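Local coordinates for inulin fructotransferase (Bacillus sp. snu-7, PDB 2INV), which cleaves inulin by intramolecular fructosyl transfer, acting as a lyase that releases a cyclic difructose anhydride, at residues G153-H158 with P304-R309; G206-L211 with G231-A236; F275-L280 with R309-D314. All blocks are in the same frame, centred on the assembly; numbering follows the deposited sequence.

Contact 1 of 3, residues G153-H158 with P304-R309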
ATOM      1  N   GLY A 153     -18.391 -31.652  -6.246  1.00 24.62           N
ATOM      2  CA  GLY A 153     -17.573 -31.881  -5.067  1.00 22.89           C
ATOM      3  C   GLY A 153     -17.566 -30.650  -4.193  1.00 21.74           C
ATOM      4  O   GLY A 153     -17.484 -29.525  -4.696  1.00 19.94           O
ATOM      5  N   LYS A 154     -17.642 -30.852  -2.881  1.00 20.59           N
ATOM      6  CA  LYS A 154     -17.638 -29.721  -1.965  1.00 19.70           C
ATOM      7  C   LYS A 154     -16.306 -28.976  -2.011  1.00 18.69           C
ATOM      8  O   LYS A 154     -16.228 -27.797  -1.670  1.00 19.23           O
ATOM      9  CB  LYS A 154     -17.967 -30.180  -0.536  1.00 19.31           C
ATOM     10  CG  LYS A 154     -16.902 -31.032   0.152  1.00 20.36           C
ATOM     11  CD  LYS A 154     -17.363 -31.374   1.583  1.00 20.18           C
ATOM     12  CE  LYS A 154     -16.441 -32.381   2.251  1.00 20.44           C
ATOM     13  NZ  LYS A 154     -17.007 -32.867   3.559  1.00 22.71           N
ATOM     14  N   ASN A 155     -15.265 -29.668  -2.465  1.00 17.89           N
ATOM     15  CA  ASN A 155     -13.933 -29.077  -2.577  1.00 16.86           C
ATOM     16  C   ASN A 155     -13.498 -28.937  -4.032  1.00 17.29           C
ATOM     17  O   ASN A 155     -12.305 -28.980  -4.334  1.00 16.54           O
ATOM     18  CB  ASN A 155     -12.895 -29.930  -1.836  1.00 17.20           C
ATOM     19  CG  ASN A 155     -13.127 -29.974  -0.342  1.00 16.93           C
ATOM     20  OD1 ASN A 155     -13.452 -28.963   0.278  1.00 16.07           O
ATOM     21  ND2 ASN A 155     -12.937 -31.146   0.252  1.00 16.63           N
ATOM     22  N   SER A 156     -14.467 -28.739  -4.919  1.00 16.99           N
ATOM     23  CA  SER A 156     -14.199 -28.627  -6.347  1.00 17.10           C
ATOM     24  C   SER A 156     -13.744 -27.258  -6.851  1.00 16.09           C
ATOM     25  O   SER A 156     -13.082 -27.175  -7.883  1.00 15.99           O
ATOM     26  CB  SER A 156     -15.447 -29.027  -7.130  1.00 16.23           C
ATOM     27  OG  SER A 156     -16.413 -27.979  -7.095  1.00 17.90           O
ATOM     28  N   TYR A 157     -14.093 -26.193  -6.132  1.00 16.27           N
ATOM     29  CA  TYR A 157     -13.752 -24.835  -6.555  1.00 16.27           C
ATOM     30  C   TYR A 157     -14.464 -24.558  -7.863  1.00 16.85           C
ATOM     31  O   TYR A 157     -13.981 -23.787  -8.690  1.00 16.38           O
ATOM     32  CB  TYR A 157     -12.261 -24.668  -6.810  1.00 16.72           C
ATOM     33  CG  TYR A 157     -11.419 -24.432  -5.583  1.00 16.55           C
ATOM     34  CD1 TYR A 157     -11.216 -23.148  -5.077  1.00 15.59           C
ATOM     35  CD2 TYR A 157     -10.809 -25.494  -4.947  1.00 15.80           C
ATOM     36  CE1 TYR A 157     -10.419 -22.937  -3.959  1.00 16.07           C
ATOM     37  CE2 TYR A 157     -10.008 -25.309  -3.841  1.00 15.75           C
ATOM     38  CZ  TYR A 157      -9.814 -24.031  -3.347  1.00 16.27           C
ATOM     39  OH  TYR A 157      -9.013 -23.857  -2.249  1.00 16.60           O
ATOM     40  N   HIS A 158     -15.602 -25.207  -8.058  1.00 17.77           N
ATOM     41  CA  HIS A 158     -16.380 -25.014  -9.269  1.00 17.98           C
ATOM     42  C   HIS A 158     -17.820 -24.781  -8.905  1.00 17.72           C
ATOM     43  O   HIS A 158     -18.365 -25.478  -8.050  1.00 18.71           O
ATOM     44  CB  HIS A 158     -16.303 -26.247 -10.168  1.00 20.39           C
ATOM     45  CG  HIS A 158     -15.043 -26.329 -10.976  1.00 22.27           C
ATOM     46  ND1 HIS A 158     -13.846 -26.770 -10.454  1.00 23.41           N
ATOM     47  CD2 HIS A 158     -14.783 -25.993 -12.265  1.00 23.50           C
ATOM     48  CE1 HIS A 158     -12.906 -26.701 -11.379  1.00 23.17           C
ATOM     49  NE2 HIS A 158     -13.448 -26.232 -12.487  1.00 24.24           N
ATOM     50  N   PRO A 304      -4.993 -31.518   4.686  1.00 23.89           N
ATOM     51  CA  PRO A 304      -5.440 -32.863   4.309  1.00 23.30           C
ATOM     52  C   PRO A 304      -6.529 -33.014   3.233  1.00 22.62           C
ATOM     53  O   PRO A 304      -6.355 -33.778   2.281  1.00 23.00           O
ATOM     54  CB  PRO A 304      -5.836 -33.455   5.655  1.00 23.53           C
ATOM     55  CG  PRO A 304      -4.728 -32.953   6.517  1.00 24.12           C
ATOM     56  CD  PRO A 304      -4.607 -31.493   6.110  1.00 23.96           C
ATOM     57  N   PRO A 305      -7.670 -32.320   3.378  1.00 22.73           N
ATOM     58  CA  PRO A 305      -8.728 -32.435   2.369  1.00 21.78           C
ATOM     59  C   PRO A 305      -8.213 -32.299   0.939  1.00 21.83           C
ATOM     60  O   PRO A 305      -8.743 -32.911   0.003  1.00 21.86           O
ATOM     61  CB  PRO A 305      -9.665 -31.300   2.738  1.00 22.52           C
ATOM     62  CG  PRO A 305      -9.628 -31.329   4.212  1.00 21.73           C
ATOM     63  CD  PRO A 305      -8.151 -31.555   4.546  1.00 22.65           C
ATOM     64  N   PHE A 306      -7.152 -31.516   0.787  1.00 21.25           N
ATOM     65  CA  PHE A 306      -6.560 -31.253  -0.518  1.00 20.40           C
ATOM     66  C   PHE A 306      -5.268 -31.976  -0.798  1.00 20.91           C
ATOM     67  O   PHE A 306      -4.636 -31.733  -1.825  1.00 20.60           O
ATOM     68  CB  PHE A 306      -6.327 -29.767  -0.653  1.00 19.26           C
ATOM     69  CG  PHE A 306      -7.578 -29.009  -0.700  1.00 17.57           C
ATOM     70  CD1 PHE A 306      -8.350 -29.009  -1.855  1.00 17.37           C
ATOM     71  CD2 PHE A 306      -8.069 -28.394   0.440  1.00 16.56           C
ATOM     72  CE1 PHE A 306      -9.591 -28.417  -1.875  1.00 16.86           C
ATOM     73  CE2 PHE A 306      -9.324 -27.795   0.429  1.00 17.12           C
ATOM     74  CZ  PHE A 306     -10.084 -27.810  -0.730  1.00 15.90           C
ATOM     75  N   ILE A 307      -4.853 -32.854   0.100  1.00 21.28           N
ATOM     76  CA  ILE A 307      -3.617 -33.543  -0.172  1.00 22.45           C
ATOM     77  C   ILE A 307      -3.834 -34.446  -1.363  1.00 23.40           C
ATOM     78  O   ILE A 307      -4.885 -35.072  -1.508  1.00 23.76           O
ATOM     79  CB  ILE A 307      -3.128 -34.343   1.031  1.00 21.90           C
ATOM     80  CG1 ILE A 307      -2.756 -33.370   2.145  1.00 22.64           C
ATOM     81  CG2 ILE A 307      -1.932 -35.185   0.632  1.00 22.43           C
ATOM     82  CD1 ILE A 307      -2.341 -34.024   3.427  1.00 23.05           C
ATOM     83  N   GLY A 308      -2.838 -34.479  -2.235  1.00 23.86           N
ATOM     84  CA  GLY A 308      -2.914 -35.308  -3.417  1.00 25.40           C
ATOM     85  C   GLY A 308      -3.341 -34.565  -4.671  1.00 26.30           C
ATOM     86  O   GLY A 308      -3.285 -35.130  -5.761  1.00 27.51           O
ATOM     87  N   ARG A 309      -3.781 -33.316  -4.539  1.00 26.48           N
ATOM     88  CA  ARG A 309      -4.208 -32.558  -5.716  1.00 26.82           C
ATOM     89  C   ARG A 309      -2.999 -31.906  -6.379  1.00 26.12           C
ATOM     90  O   ARG A 309      -1.927 -31.803  -5.773  1.00 26.41           O
ATOM     91  CB  ARG A 309      -5.242 -31.496  -5.326  1.00 28.50           C
ATOM     92  CG  ARG A 309      -6.318 -31.250  -6.392  1.00 31.11           C
ATOM     93  CD  ARG A 309      -7.669 -31.904  -6.077  1.00 32.49           C
ATOM     94  NE  ARG A 309      -8.699 -30.945  -5.676  1.00 34.40           N
ATOM     95  CZ  ARG A 309      -9.216 -30.032  -6.498  1.00 34.53           C
ATOM     96  NH1 ARG A 309      -8.797 -29.955  -7.762  1.00 34.59           N
ATOM     97  NH2 ARG A 309     -10.159 -29.204  -6.068  1.00 34.03           N
TER
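The edge of the Tyr157 ring, close to its plane, meets two groups of the loop 304-309: CE1 of Phe306, 3.7 Å from Tyr157 CE2, and NH2 of Arg309, near CD2. The two rings meet obliquely, planes at 54°. CB of Asn155 lies 3.6 Å from Phe306 CE1, and Asn155 OD1 comes obliquely to Phe306 CZ at 3.7 Å. Both segments lie in loops of the right-handed parallel beta-helix and meet beside the bound sugar: Phe306 comes within about 4 Å of a bound fructose unit. Arg252, a residue of that pocket, makes a cation-pi contact with Phe306 and a hydrogen bond to Tyr157 OH, while Asn155 OD1 is held by Asn97. The one hydrogen bond between the two segments runs from Arg309 NH2 to Asn155 O at 2.8 Å, in the carbonyl plane but bent at the hydrogen (131°). The Arg309 chain bends at chi2 and chi3 to reach it. With an alanine here, Asn155 O would probably lose this donor and the two loops their polar tie. Segment 153-158 braces itself as well: a type I turn spans Gly153 to Ser156, and Ser156 OG donates to Gly153 O and accepts from His158 N, 3.0 Å from OG, in an ST turn.

Contact 2 of 3, residues G206-L211 with G231-A236; sequences GNCVEL and GVTLLA
Cys208 N donates to Val232 O at 3.1 Å, the first of four backbone hydrogen bonds that join 206-211 to 231-236 in parallel. Next comes Val209 N to Thr233 O, almost straight at 173° and nearly along the C=O axis. Val209 O then accepts from Leu235 N at 2.8 Å, and Leu235 O takes Leu211 N. Val209 and Leu235 thus each use both N and O across the contact. CA-H groups also approach carbonyls: Gly231 CA sits 3.0 Å from Gly206 O, and Ala236 CA lies near Leu211 O. Gly231, with no side chain, lets its CA come this close.

Glu210 and Thr233 find their polar partners in other coils. Glu210 OE1 is hydrogen-bonded to His185 in the preceding coil, and Thr233 OG1 to Ser255 O in the following one. Glu210 still packs across the contact through its aliphatic part, with CG 3.8 Å from Val232 CG2 and crossing it at about a right angle. On the other face, Val209 and Leu234 point the same way side by side, CG1 of Val209 3.7 Å from CD1 of Leu234; having CG anti to the backbone N (chi1 173°) carries the Leu234 branch there. Leu211 CD1 adds a looser touch on the same methyl. Ile202 and Met225 pack against Val209 on this inner side.

The parallel pairing of 209-211 with 234-236, side chains of paired residues pointing to the same face, and the corner the chain turns at Thr233 and Leu234 are the hallmark of the right-handed parallel beta-helix.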
ATOM      1  N   GLY A 206     -12.244 -20.095  -7.108  1.00 11.96           N
ATOM      2  CA  GLY A 206     -11.591 -20.871  -8.148  1.00 11.84           C
ATOM      3  C   GLY A 206     -10.517 -20.005  -8.773  1.00 12.66           C
ATOM      4  O   GLY A 206      -9.395 -20.439  -9.000  1.00 12.81           O
ATOM      5  N   ASN A 207     -10.888 -18.757  -9.034  1.00 11.74           N
ATOM      6  CA  ASN A 207     -10.001 -17.754  -9.606  1.00 12.20           C
ATOM      7  C   ASN A 207     -10.209 -16.481  -8.797  1.00 11.95           C
ATOM      8  O   ASN A 207     -11.329 -16.183  -8.396  1.00 11.56           O
ATOM      9  CB  ASN A 207     -10.360 -17.479 -11.067  1.00 12.66           C
ATOM     10  CG  ASN A 207     -10.307 -18.724 -11.927  1.00 13.10           C
ATOM     11  OD1 ASN A 207     -11.177 -19.588 -11.837  1.00 15.90           O
ATOM     12  ND2 ASN A 207      -9.281 -18.825 -12.767  1.00 11.01           N
ATOM     13  N   CYS A 208      -9.144 -15.722  -8.568  1.00 12.28           N
ATOM     14  CA  CYS A 208      -9.256 -14.494  -7.790  1.00 12.74           C
ATOM     15  C   CYS A 208      -9.337 -13.217  -8.643  1.00 11.70           C
ATOM     16  O   CYS A 208     -10.385 -12.565  -8.672  1.00 11.35           O
ATOM     17  CB  CYS A 208      -8.096 -14.422  -6.786  1.00 12.90           C
ATOM     18  SG  CYS A 208      -8.140 -15.774  -5.580  1.00 13.93           S
ATOM     19  N   VAL A 209      -8.247 -12.841  -9.307  1.00 10.74           N
ATOM     20  CA  VAL A 209      -8.272 -11.642 -10.138  1.00 11.05           C
ATOM     21  C   VAL A 209      -7.800 -11.928 -11.561  1.00 10.67           C
ATOM     22  O   VAL A 209      -6.676 -12.371 -11.789  1.00 11.12           O
ATOM     23  CB  VAL A 209      -7.416 -10.509  -9.541  1.00 11.12           C
ATOM     24  CG1 VAL A 209      -7.428  -9.307 -10.481  1.00 11.98           C
ATOM     25  CG2 VAL A 209      -7.958 -10.108  -8.182  1.00 12.52           C
ATOM     26  N   GLU A 210      -8.680 -11.647 -12.518  1.00 10.52           N
ATOM     27  CA  GLU A 210      -8.402 -11.880 -13.933  1.00 10.87           C
ATOM     28  C   GLU A 210      -8.454 -10.609 -14.785  1.00 11.79           C
ATOM     29  O   GLU A 210      -9.536 -10.099 -15.099  1.00 12.72           O
ATOM     30  CB  GLU A 210      -9.396 -12.907 -14.491  1.00 11.83           C
ATOM     31  CG  GLU A 210      -9.246 -14.296 -13.890  1.00 11.25           C
ATOM     32  CD  GLU A 210     -10.366 -15.231 -14.308  1.00 13.83           C
ATOM     33  OE1 GLU A 210     -11.320 -15.402 -13.515  1.00 13.54           O
ATOM     34  OE2 GLU A 210     -10.309 -15.783 -15.435  1.00 13.67           O
ATOM     35  N   LEU A 211      -7.279 -10.108 -15.159  1.00 11.65           N
ATOM     36  CA  LEU A 211      -7.174  -8.910 -15.986  1.00 12.10           C
ATOM     37  C   LEU A 211      -6.924  -9.369 -17.416  1.00 12.64           C
ATOM     38  O   LEU A 211      -5.781  -9.522 -17.861  1.00 12.86           O
ATOM     39  CB  LEU A 211      -6.026  -8.045 -15.493  1.00 11.95           C
ATOM     40  CG  LEU A 211      -6.074  -7.890 -13.975  1.00 12.17           C
ATOM     41  CD1 LEU A 211      -4.862  -7.116 -13.488  1.00 11.61           C
ATOM     42  CD2 LEU A 211      -7.367  -7.201 -13.572  1.00 10.66           C
ATOM     43  N   GLY A 231      -7.546 -22.825 -11.090  1.00 18.29           N
ATOM     44  CA  GLY A 231      -7.713 -21.411 -11.351  1.00 17.22           C
ATOM     45  C   GLY A 231      -6.444 -20.614 -11.163  1.00 16.29           C
ATOM     46  O   GLY A 231      -5.407 -21.139 -10.744  1.00 15.81           O
ATOM     47  N   VAL A 232      -6.541 -19.327 -11.458  1.00 14.57           N
ATOM     48  CA  VAL A 232      -5.416 -18.435 -11.318  1.00 13.06           C
ATOM     49  C   VAL A 232      -5.660 -17.547 -10.113  1.00 12.21           C
ATOM     50  O   VAL A 232      -6.812 -17.324  -9.717  1.00 11.83           O
ATOM     51  CB  VAL A 232      -5.262 -17.566 -12.564  1.00 14.54           C
ATOM     52  CG1 VAL A 232      -4.949 -18.448 -13.769  1.00 15.04           C
ATOM     53  CG2 VAL A 232      -6.538 -16.774 -12.815  1.00 14.63           C
ATOM     54  N   THR A 233      -4.578 -17.046  -9.531  1.00 11.01           N
ATOM     55  CA  THR A 233      -4.714 -16.173  -8.396  1.00 11.00           C
ATOM     56  C   THR A 233      -4.763 -14.797  -9.052  1.00 11.59           C
ATOM     57  O   THR A 233      -5.820 -14.164  -9.100  1.00 11.79           O
ATOM     58  CB  THR A 233      -3.523 -16.347  -7.458  1.00 10.14           C
ATOM     59  OG1 THR A 233      -3.397 -17.734  -7.119  1.00 10.44           O
ATOM     60  CG2 THR A 233      -3.721 -15.551  -6.176  1.00 10.13           C
ATOM     61  N   LEU A 234      -3.635 -14.341  -9.591  1.00 11.77           N
ATOM     62  CA  LEU A 234      -3.613 -13.062 -10.293  1.00 11.97           C
ATOM     63  C   LEU A 234      -3.195 -13.367 -11.725  1.00 11.60           C
ATOM     64  O   LEU A 234      -2.143 -13.964 -11.969  1.00 11.22           O
ATOM     65  CB  LEU A 234      -2.615 -12.090  -9.671  1.00 12.31           C
ATOM     66  CG  LEU A 234      -2.440 -10.792 -10.470  1.00 12.99           C
ATOM     67  CD1 LEU A 234      -3.752 -10.024 -10.539  1.00 14.26           C
ATOM     68  CD2 LEU A 234      -1.360  -9.948  -9.819  1.00 15.54           C
ATOM     69  N   LEU A 235      -4.042 -12.979 -12.668  1.00 11.62           N
ATOM     70  CA  LEU A 235      -3.786 -13.215 -14.079  1.00 12.11           C
ATOM     71  C   LEU A 235      -3.826 -11.899 -14.847  1.00 11.22           C
ATOM     72  O   LEU A 235      -4.717 -11.074 -14.631  1.00 10.95           O
ATOM     73  CB  LEU A 235      -4.840 -14.184 -14.616  1.00 12.70           C
ATOM     74  CG  LEU A 235      -5.039 -14.325 -16.125  1.00 12.78           C
ATOM     75  CD1 LEU A 235      -3.770 -14.817 -16.800  1.00 13.26           C
ATOM     76  CD2 LEU A 235      -6.184 -15.294 -16.369  1.00 13.49           C
ATOM     77  N   ALA A 236      -2.856 -11.701 -15.735  1.00 11.19           N
ATOM     78  CA  ALA A 236      -2.802 -10.476 -16.520  1.00 12.48           C
ATOM     79  C   ALA A 236      -2.548 -10.772 -17.995  1.00 12.10           C
ATOM     80  O   ALA A 236      -1.599 -11.476 -18.341  1.00 13.94           O
ATOM     81  CB  ALA A 236      -1.725  -9.570 -15.977  1.00 12.94           C
TER

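Contact 3 of 3, residues F275-L280 with R309-D314; sequences FYPGML and RGNGLD
Asn311 and Pro277 share the polar link: Asn311 ND2 donates to Pro277 O at 2.8 Å, with the acceptor in the amide plane and the angle at the hydrogen a bent 137°. The same nitrogen has a second acceptor in Arg254 O, so two backbone carbonyls hold the amide. Its other end turns back on its own loop, where Asn311 OD1 accepts from Leu313 N at 2.9 Å in an Asx turn, the donor standing well above the carbonyl plane. Having CG between the backbone N and the carbonyl carbon (chi1 69°) puts the Asn311 amide between Pro277 O and Leu313 N.

These are loops of the parallel beta-helix: 275-279 joins strand 271-274 to strand 280-283, while residues 309-314 belong to the long excursion between strands 285-299 and 320-323. Phe275, beside Tyr276, is part of the glycan pocket and touches a bound fructose unit.

Aromatic packing comes from Tyr276. One face of its ring is covered by the Gly310-Asn311 peptide, with Asn311 N and Gly310 C over it, while Tyr276 CB lies 3.3 Å from Asn311 ND2. The two side chains run past one another head to tail, ring and amide planes 38° apart.

Apolar contact falls to Pro277, whose CB is 3.7 Å from Leu313 CB. The proline ring also lies against main-chain carbonyls, its CG 3.5 Å from Leu313 O and its CB 3.3 Å from Asp314 O.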
ATOM      1  N   PHE A 275       1.794 -24.493  -3.370  1.00 12.40           N
ATOM      2  CA  PHE A 275       2.003 -25.924  -3.141  1.00 12.93           C
ATOM      3  C   PHE A 275       2.339 -26.614  -4.447  1.00 13.04           C
ATOM      4  O   PHE A 275       2.463 -27.837  -4.495  1.00 13.93           O
ATOM      5  CB  PHE A 275       0.745 -26.613  -2.605  1.00 12.79           C
ATOM      6  CG  PHE A 275       0.270 -26.112  -1.270  1.00 13.86           C
ATOM      7  CD1 PHE A 275       1.164 -25.819  -0.249  1.00 14.75           C
ATOM      8  CD2 PHE A 275      -1.095 -26.022  -1.007  1.00 14.42           C
ATOM      9  CE1 PHE A 275       0.700 -25.451   1.017  1.00 14.40           C
ATOM     10  CE2 PHE A 275      -1.564 -25.659   0.242  1.00 14.45           C
ATOM     11  CZ  PHE A 275      -0.670 -25.374   1.258  1.00 14.59           C
ATOM     12  N   TYR A 276       2.462 -25.838  -5.515  1.00 13.32           N
ATOM     13  CA  TYR A 276       2.751 -26.419  -6.813  1.00 13.17           C
ATOM     14  C   TYR A 276       3.725 -25.645  -7.670  1.00 13.02           C
ATOM     15  O   TYR A 276       4.036 -24.482  -7.416  1.00 13.35           O
ATOM     16  CB  TYR A 276       1.478 -26.549  -7.661  1.00 12.93           C
ATOM     17  CG  TYR A 276       0.205 -26.802  -6.908  1.00 12.76           C
ATOM     18  CD1 TYR A 276       0.002 -27.998  -6.221  1.00 13.88           C
ATOM     19  CD2 TYR A 276      -0.822 -25.861  -6.918  1.00 12.33           C
ATOM     20  CE1 TYR A 276      -1.198 -28.250  -5.575  1.00 13.74           C
ATOM     21  CE2 TYR A 276      -2.021 -26.103  -6.269  1.00 14.13           C
ATOM     22  CZ  TYR A 276      -2.204 -27.299  -5.601  1.00 13.83           C
ATOM     23  OH  TYR A 276      -3.394 -27.547  -4.955  1.00 15.31           O
ATOM     24  N   PRO A 277       4.231 -26.318  -8.707  1.00 13.99           N
ATOM     25  CA  PRO A 277       5.166 -25.797  -9.700  1.00 13.83           C
ATOM     26  C   PRO A 277       4.537 -24.591 -10.400  1.00 13.33           C
ATOM     27  O   PRO A 277       3.316 -24.484 -10.484  1.00 14.62           O
ATOM     28  CB  PRO A 277       5.329 -26.984 -10.638  1.00 15.20           C
ATOM     29  CG  PRO A 277       5.381 -28.122  -9.684  1.00 14.97           C
ATOM     30  CD  PRO A 277       4.315 -27.795  -8.646  1.00 13.74           C
ATOM     31  N   GLY A 278       5.380 -23.680 -10.875  1.00 12.11           N
ATOM     32  CA  GLY A 278       4.901 -22.499 -11.575  1.00 12.77           C
ATOM     33  C   GLY A 278       4.014 -21.528 -10.804  1.00 12.80           C
ATOM     34  O   GLY A 278       2.916 -21.192 -11.249  1.00 11.55           O
HETATM   35  N   MSE A 279       4.499 -21.049  -9.662  1.00 12.32           N
HETATM   36  CA  MSE A 279       3.750 -20.099  -8.837  1.00 13.55           C
HETATM   37  C   MSE A 279       3.761 -18.721  -9.499  1.00 13.44           C
HETATM   38  O   MSE A 279       2.789 -17.964  -9.413  1.00 13.34           O
HETATM   39  CB  MSE A 279       4.378 -20.010  -7.432  1.00 14.46           C
HETATM   40  CG  MSE A 279       3.990 -21.145  -6.511  1.00 14.29           C
HETATM   41 SE   MSE A 279       5.279 -21.542  -5.133  1.00 15.94          SE
HETATM   42  CE  MSE A 279       6.654 -22.400  -6.187  1.00 20.18           C
ATOM     43  N   LEU A 280       4.867 -18.419 -10.173  1.00 13.55           N
ATOM     44  CA  LEU A 280       5.060 -17.143 -10.852  1.00 12.41           C
ATOM     45  C   LEU A 280       5.345 -17.473 -12.316  1.00 13.27           C
ATOM     46  O   LEU A 280       6.406 -18.012 -12.639  1.00 12.78           O
ATOM     47  CB  LEU A 280       6.266 -16.412 -10.244  1.00 13.17           C
ATOM     48  CG  LEU A 280       5.998 -14.783 -10.451  1.00 14.03           C
ATOM     49  CD1 LEU A 280       6.820 -14.093  -9.385  1.00 14.23           C
ATOM     50  CD2 LEU A 280       6.344 -14.490 -11.867  1.00 13.06           C
ATOM     51  N   ARG A 309      -3.781 -33.316  -4.539  1.00 26.48           N
ATOM     52  CA  ARG A 309      -4.208 -32.558  -5.716  1.00 26.82           C
ATOM     53  C   ARG A 309      -2.999 -31.906  -6.379  1.00 26.12           C
ATOM     54  O   ARG A 309      -1.927 -31.803  -5.773  1.00 26.41           O
ATOM     55  CB  ARG A 309      -5.242 -31.496  -5.326  1.00 28.50           C
ATOM     56  CG  ARG A 309      -6.318 -31.250  -6.392  1.00 31.11           C
ATOM     57  CD  ARG A 309      -7.669 -31.904  -6.077  1.00 32.49           C
ATOM     58  NE  ARG A 309      -8.699 -30.945  -5.676  1.00 34.40           N
ATOM     59  CZ  ARG A 309      -9.216 -30.032  -6.498  1.00 34.53           C
ATOM     60  NH1 ARG A 309      -8.797 -29.955  -7.762  1.00 34.59           N
ATOM     61  NH2 ARG A 309     -10.159 -29.204  -6.068  1.00 34.03           N
ATOM     62  N   GLY A 310      -3.161 -31.479  -7.628  1.00 24.90           N
ATOM     63  CA  GLY A 310      -2.044 -30.871  -8.329  1.00 23.33           C
ATOM     64  C   GLY A 310      -2.446 -29.903  -9.422  1.00 21.53           C
ATOM     65  O   GLY A 310      -3.629 -29.594  -9.588  1.00 21.53           O
ATOM     66  N   ASN A 311      -1.457 -29.427 -10.174  1.00 20.12           N
ATOM     67  CA  ASN A 311      -1.723 -28.497 -11.262  1.00 18.04           C
ATOM     68  C   ASN A 311      -1.182 -29.071 -12.566  1.00 16.92           C
ATOM     69  O   ASN A 311      -1.079 -28.372 -13.572  1.00 15.87           O
ATOM     70  CB  ASN A 311      -1.117 -27.112 -10.953  1.00 17.65           C
ATOM     71  CG  ASN A 311       0.405 -27.107 -10.963  1.00 15.96           C
ATOM     72  OD1 ASN A 311       1.049 -28.159 -11.061  1.00 16.64           O
ATOM     73  ND2 ASN A 311       0.988 -25.918 -10.843  1.00 15.82           N
ATOM     74  N   GLY A 312      -0.833 -30.355 -12.526  1.00 17.07           N
ATOM     75  CA  GLY A 312      -0.336 -31.033 -13.708  1.00 17.42           C
ATOM     76  C   GLY A 312       1.073 -30.671 -14.145  1.00 17.15           C
ATOM     77  O   GLY A 312       1.548 -31.149 -15.178  1.00 18.62           O
ATOM     78  N   LEU A 313       1.747 -29.830 -13.374  1.00 16.20           N
ATOM     79  CA  LEU A 313       3.101 -29.443 -13.722  1.00 15.93           C
ATOM     80  C   LEU A 313       4.118 -30.187 -12.877  1.00 15.87           C
ATOM     81  O   LEU A 313       3.846 -30.531 -11.725  1.00 15.53           O
ATOM     82  CB  LEU A 313       3.276 -27.940 -13.543  1.00 15.64           C
ATOM     83  CG  LEU A 313       2.448 -27.078 -14.495  1.00 14.96           C
ATOM     84  CD1 LEU A 313       2.725 -25.610 -14.243  1.00 14.01           C
ATOM     85  CD2 LEU A 313       2.787 -27.445 -15.933  1.00 14.20           C
ATOM     86  N   ASP A 314       5.287 -30.463 -13.451  1.00 16.27           N
ATOM     87  CA  ASP A 314       6.315 -31.150 -12.683  1.00 16.85           C
ATOM     88  C   ASP A 314       7.308 -30.126 -12.145  1.00 17.00           C
ATOM     89  O   ASP A 314       7.220 -28.933 -12.458  1.00 17.26           O
ATOM     90  CB  ASP A 314       7.026 -32.251 -13.499  1.00 17.21           C
ATOM     91  CG  ASP A 314       7.810 -31.721 -14.695  1.00 17.88           C
ATOM     92  OD1 ASP A 314       8.500 -30.684 -14.577  1.00 16.27           O
ATOM     93  OD2 ASP A 314       7.759 -32.377 -15.763  1.00 18.36           O
TER

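How the contacts relate
Contact 2 lies in the body of the beta-helix, about 4 Å from the chain centre, while contacts 1 and 3 belong to loops on its flank, 19 and 16 Å out. Centre to centre, contact 2 is about 18 Å from contact 1 and 15 Å from contact 3; contacts 1 and 3 are also about 15 Å apart. Along the chain, 153-158 comes first, then both segments of contact 2, then 275-280, and last 304-314, where Arg309 belongs to contacts 1 and 3. Tyr157 packs on Gly206, joining contact 1 to contact 2. The long 300-319 excursion thus bridges an earlier loop and a neighbouring one beside the bound fructose.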